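Local coordinates for flagellar brake protein YcgR (Klebsiella pneumoniae, PDB 5KEC) that binds the second messenger c-di-GMP and, as the activator MrkH, probably switches on transcription of type 3 fimbriae genes involved in biofilm formation, at residues L182-V187 and Y203-Q208. Numbering follows the deposited sequence.
Sequences LVVKNV and YQISCQ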
ATOM      1  N   LEU B 182      -5.987   0.067 -12.807  1.00 25.08           N
ATOM      2  CA  LEU B 182      -4.670   0.267 -12.223  1.00 33.86           C
ATOM      3  C   LEU B 182      -4.337   1.749 -12.137  1.00 22.85           C
ATOM      4  O   LEU B 182      -4.622   2.515 -13.054  1.00 30.42           O
ATOM      5  CB  LEU B 182      -3.599  -0.455 -13.040  1.00 31.83           C
ATOM      6  CG  LEU B 182      -3.794  -1.952 -13.272  1.00 35.17           C
ATOM      7  CD1 LEU B 182      -2.784  -2.458 -14.294  1.00 32.08           C
ATOM      8  CD2 LEU B 182      -3.690  -2.721 -11.966  1.00 32.23           C
ATOM      9  N   VAL B 183      -3.724   2.142 -11.030  1.00 28.00           N
ATOM     10  CA  VAL B 183      -3.225   3.500 -10.876  1.00 23.32           C
ATOM     11  C   VAL B 183      -1.708   3.460 -10.952  1.00 25.49           C
ATOM     12  O   VAL B 183      -1.052   2.849 -10.111  1.00 21.20           O
ATOM     13  CB  VAL B 183      -3.651   4.108  -9.531  1.00 31.25           C
ATOM     14  CG1 VAL B 183      -3.002   5.473  -9.330  1.00 32.08           C
ATOM     15  CG2 VAL B 183      -5.177   4.209  -9.449  1.00 31.55           C
ATOM     16  N   VAL B 184      -1.155   4.092 -11.979  1.00 24.79           N
ATOM     17  CA  VAL B 184       0.284   4.135 -12.169  1.00 27.16           C
ATOM     18  C   VAL B 184       0.923   4.954 -11.052  1.00 33.49           C
ATOM     19  O   VAL B 184       0.518   6.084 -10.798  1.00 28.72           O
ATOM     20  CB  VAL B 184       0.635   4.742 -13.541  1.00 30.58           C
ATOM     21  CG1 VAL B 184       2.151   4.872 -13.705  1.00 29.60           C
ATOM     22  CG2 VAL B 184       0.038   3.893 -14.653  1.00 24.07           C
ATOM     23  N   LYS B 185       1.908   4.373 -10.375  1.00 30.97           N
ATOM     24  CA  LYS B 185       2.555   5.041  -9.246  1.00 39.77           C
ATOM     25  C   LYS B 185       3.988   5.455  -9.545  1.00 48.03           C
ATOM     26  O   LYS B 185       4.431   6.523  -9.125  1.00 49.64           O
ATOM     27  CB  LYS B 185       2.540   4.151  -8.000  1.00 31.65           C
ATOM     28  CG  LYS B 185       1.197   4.094  -7.300  1.00 31.10           C
ATOM     29  CD  LYS B 185       0.752   5.490  -6.926  1.00 38.72           C
ATOM     30  CE  LYS B 185      -0.648   5.505  -6.351  1.00 48.22           C
ATOM     31  NZ  LYS B 185      -1.082   6.904  -6.064  1.00 49.61           N
ATOM     32  N   ASN B 186       4.712   4.605 -10.264  1.00 45.76           N
ATOM     33  CA  ASN B 186       6.132   4.835 -10.488  1.00 42.49           C
ATOM     34  C   ASN B 186       6.646   4.122 -11.730  1.00 35.25           C
ATOM     35  O   ASN B 186       6.331   2.959 -11.962  1.00 35.96           O
ATOM     36  CB  ASN B 186       6.929   4.384  -9.262  1.00 47.12           C
ATOM     37  CG  ASN B 186       8.082   5.310  -8.945  1.00 73.60           C
ATOM     38  OD1 ASN B 186       7.899   6.355  -8.316  1.00 84.96           O
ATOM     39  ND2 ASN B 186       9.282   4.928  -9.367  1.00 80.41           N
ATOM     40  N   VAL B 187       7.435   4.823 -12.534  1.00 31.19           N
ATOM     41  CA  VAL B 187       8.055   4.202 -13.691  1.00 25.99           C
ATOM     42  C   VAL B 187       9.571   4.366 -13.617  1.00 33.05           C
ATOM     43  O   VAL B 187      10.075   5.485 -13.472  1.00 28.70           O
ATOM     44  CB  VAL B 187       7.533   4.808 -15.014  1.00 29.95           C
ATOM     45  CG1 VAL B 187       8.152   4.091 -16.207  1.00 23.80           C
ATOM     46  CG2 VAL B 187       6.004   4.737 -15.077  1.00 38.74           C
ATOM     47  N   TYR B 203      11.308  -1.323 -18.921  1.00 21.60           N
ATOM     48  CA  TYR B 203      10.552  -0.348 -18.157  1.00 25.31           C
ATOM     49  C   TYR B 203       9.681  -1.051 -17.124  1.00 29.57           C
ATOM     50  O   TYR B 203       8.912  -1.957 -17.455  1.00 29.27           O
ATOM     51  CB  TYR B 203       9.698   0.520 -19.083  1.00 21.18           C
ATOM     52  CG  TYR B 203      10.514   1.382 -20.009  1.00 19.35           C
ATOM     53  CD1 TYR B 203      10.776   2.707 -19.698  1.00 27.72           C
ATOM     54  CD2 TYR B 203      11.040   0.869 -21.187  1.00 26.75           C
ATOM     55  CE1 TYR B 203      11.532   3.501 -20.539  1.00 29.19           C
ATOM     56  CE2 TYR B 203      11.796   1.659 -22.035  1.00 32.36           C
ATOM     57  CZ  TYR B 203      12.039   2.972 -21.702  1.00 31.00           C
ATOM     58  OH  TYR B 203      12.791   3.765 -22.539  1.00 37.01           O
ATOM     59  N   GLN B 204       9.826  -0.642 -15.869  1.00 28.37           N
ATOM     60  CA  GLN B 204       9.030  -1.196 -14.789  1.00 24.98           C
ATOM     61  C   GLN B 204       8.022  -0.162 -14.315  1.00 30.98           C
ATOM     62  O   GLN B 204       8.393   0.910 -13.840  1.00 29.96           O
ATOM     63  CB  GLN B 204       9.916  -1.646 -13.628  1.00 29.50           C
ATOM     64  CG  GLN B 204       9.133  -2.135 -12.417  1.00 26.67           C
ATOM     65  CD  GLN B 204      10.024  -2.682 -11.323  1.00 35.21           C
ATOM     66  OE1 GLN B 204      10.528  -3.797 -11.424  1.00 33.48           O
ATOM     67  NE2 GLN B 204      10.223  -1.896 -10.266  1.00 36.48           N
ATOM     68  N   ILE B 205       6.741  -0.482 -14.475  1.00 19.60           N
ATOM     69  CA  ILE B 205       5.675   0.398 -14.031  1.00 29.66           C
ATOM     70  C   ILE B 205       5.020  -0.193 -12.798  1.00 29.72           C
ATOM     71  O   ILE B 205       4.448  -1.282 -12.850  1.00 25.11           O
ATOM     72  CB  ILE B 205       4.625   0.627 -15.134  1.00 31.92           C
ATOM     73  CG1 ILE B 205       5.286   1.237 -16.373  1.00 32.70           C
ATOM     74  CG2 ILE B 205       3.518   1.531 -14.629  1.00 31.83           C
ATOM     75  CD1 ILE B 205       5.589   0.240 -17.461  1.00 25.20           C
ATOM     76  N   SER B 206       5.136   0.519 -11.680  1.00 24.52           N
ATOM     77  CA  SER B 206       4.565   0.061 -10.426  1.00 24.89           C
ATOM     78  C   SER B 206       3.161   0.598 -10.324  1.00 31.33           C
ATOM     79  O   SER B 206       2.928   1.791 -10.517  1.00 32.53           O
ATOM     80  CB  SER B 206       5.407   0.524  -9.234  1.00 32.85           C
ATOM     81  OG  SER B 206       6.671  -0.115  -9.248  1.00 43.41           O
ATOM     82  N   CYS B 207       2.220  -0.288 -10.031  1.00 25.36           N
ATOM     83  CA  CYS B 207       0.814   0.084 -10.045  1.00 27.98           C
ATOM     84  C   CYS B 207       0.114  -0.271  -8.749  1.00 26.81           C
ATOM     85  O   CYS B 207       0.534  -1.169  -8.020  1.00 33.85           O
ATOM     86  CB  CYS B 207       0.110  -0.587 -11.223  1.00 29.36           C
ATOM     87  SG  CYS B 207       0.692   0.007 -12.835  1.00 41.86           S
ATOM     88  N   GLN B 208      -0.956   0.456  -8.467  1.00 34.77           N
ATOM     89  CA  GLN B 208      -1.797   0.158  -7.329  1.00 38.22           C
ATOM     90  C   GLN B 208      -3.097  -0.410  -7.878  1.00 34.83           C
ATOM     91  O   GLN B 208      -3.670   0.140  -8.816  1.00 34.64           O
ATOM     92  CB  GLN B 208      -2.056   1.432  -6.531  1.00 45.54           C
ATOM     93  CG  GLN B 208      -2.707   1.212  -5.183  1.00 56.21           C
ATOM     94  CD  GLN B 208      -3.014   2.518  -4.479  1.00 65.77           C
ATOM     95  OE1 GLN B 208      -4.138   3.018  -4.539  1.00 68.87           O
ATOM     96  NE2 GLN B 208      -2.010   3.081  -3.811  1.00 63.55           N
TER
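Ser206 is gripped by the opposite strand at both its backbone polar atoms. Ser206 N donates to Asn186 O at 2.7 Å, nearly straight and in the carbonyl plane. Ser206 O receives Lys185 N at 2.8 Å, almost head-on to the carbonyl, and a weaker bond from Asn186 N at 3.3 Å. Two consecutive residues facing one is a classic beta bulge. Lys185, with phi/psi of -111°/-39°, is the extra residue, and the antiparallel register slips by one there. Before the bulge, Val183 and Gln208 form a hydrogen-bonded pair: Val183 N reaches Gln208 O at 3.0 Å, and Gln208 N returns to Val183 O at 2.9 Å.

The bulge turns Lys185 toward the other strand. Its chain, bent at chi2 (-57°), carries Lys185 CE to 3.8 Å from Gln208 NE2, the two side chains crossing at a slant, while Lys185 NZ goes on to bond Asn162 OD1. On the face of Val184, Val187, Ile205 and Cys207 the packing is apolar. Ile205 bridges both valines: Ile205 CG2 meets Val184 CG1 at 3.7 Å, and Ile205 CG1 lies alongside Val187 CG2 at 3.8 Å.

Asn186 and Gln204 contact one c-di-GMP molecule in another structure of this protein, and Ser206 and Cys207 another, so this ligand-free hairpin carries part of the nucleotide site. Strands 177-193 and 199-210 form that hairpin within the C-terminal antiparallel sheet, flanked by strand 164-171 beyond the first and strand 146-151 beyond the second, with Leu182 and Cys207 both resting on Leu149.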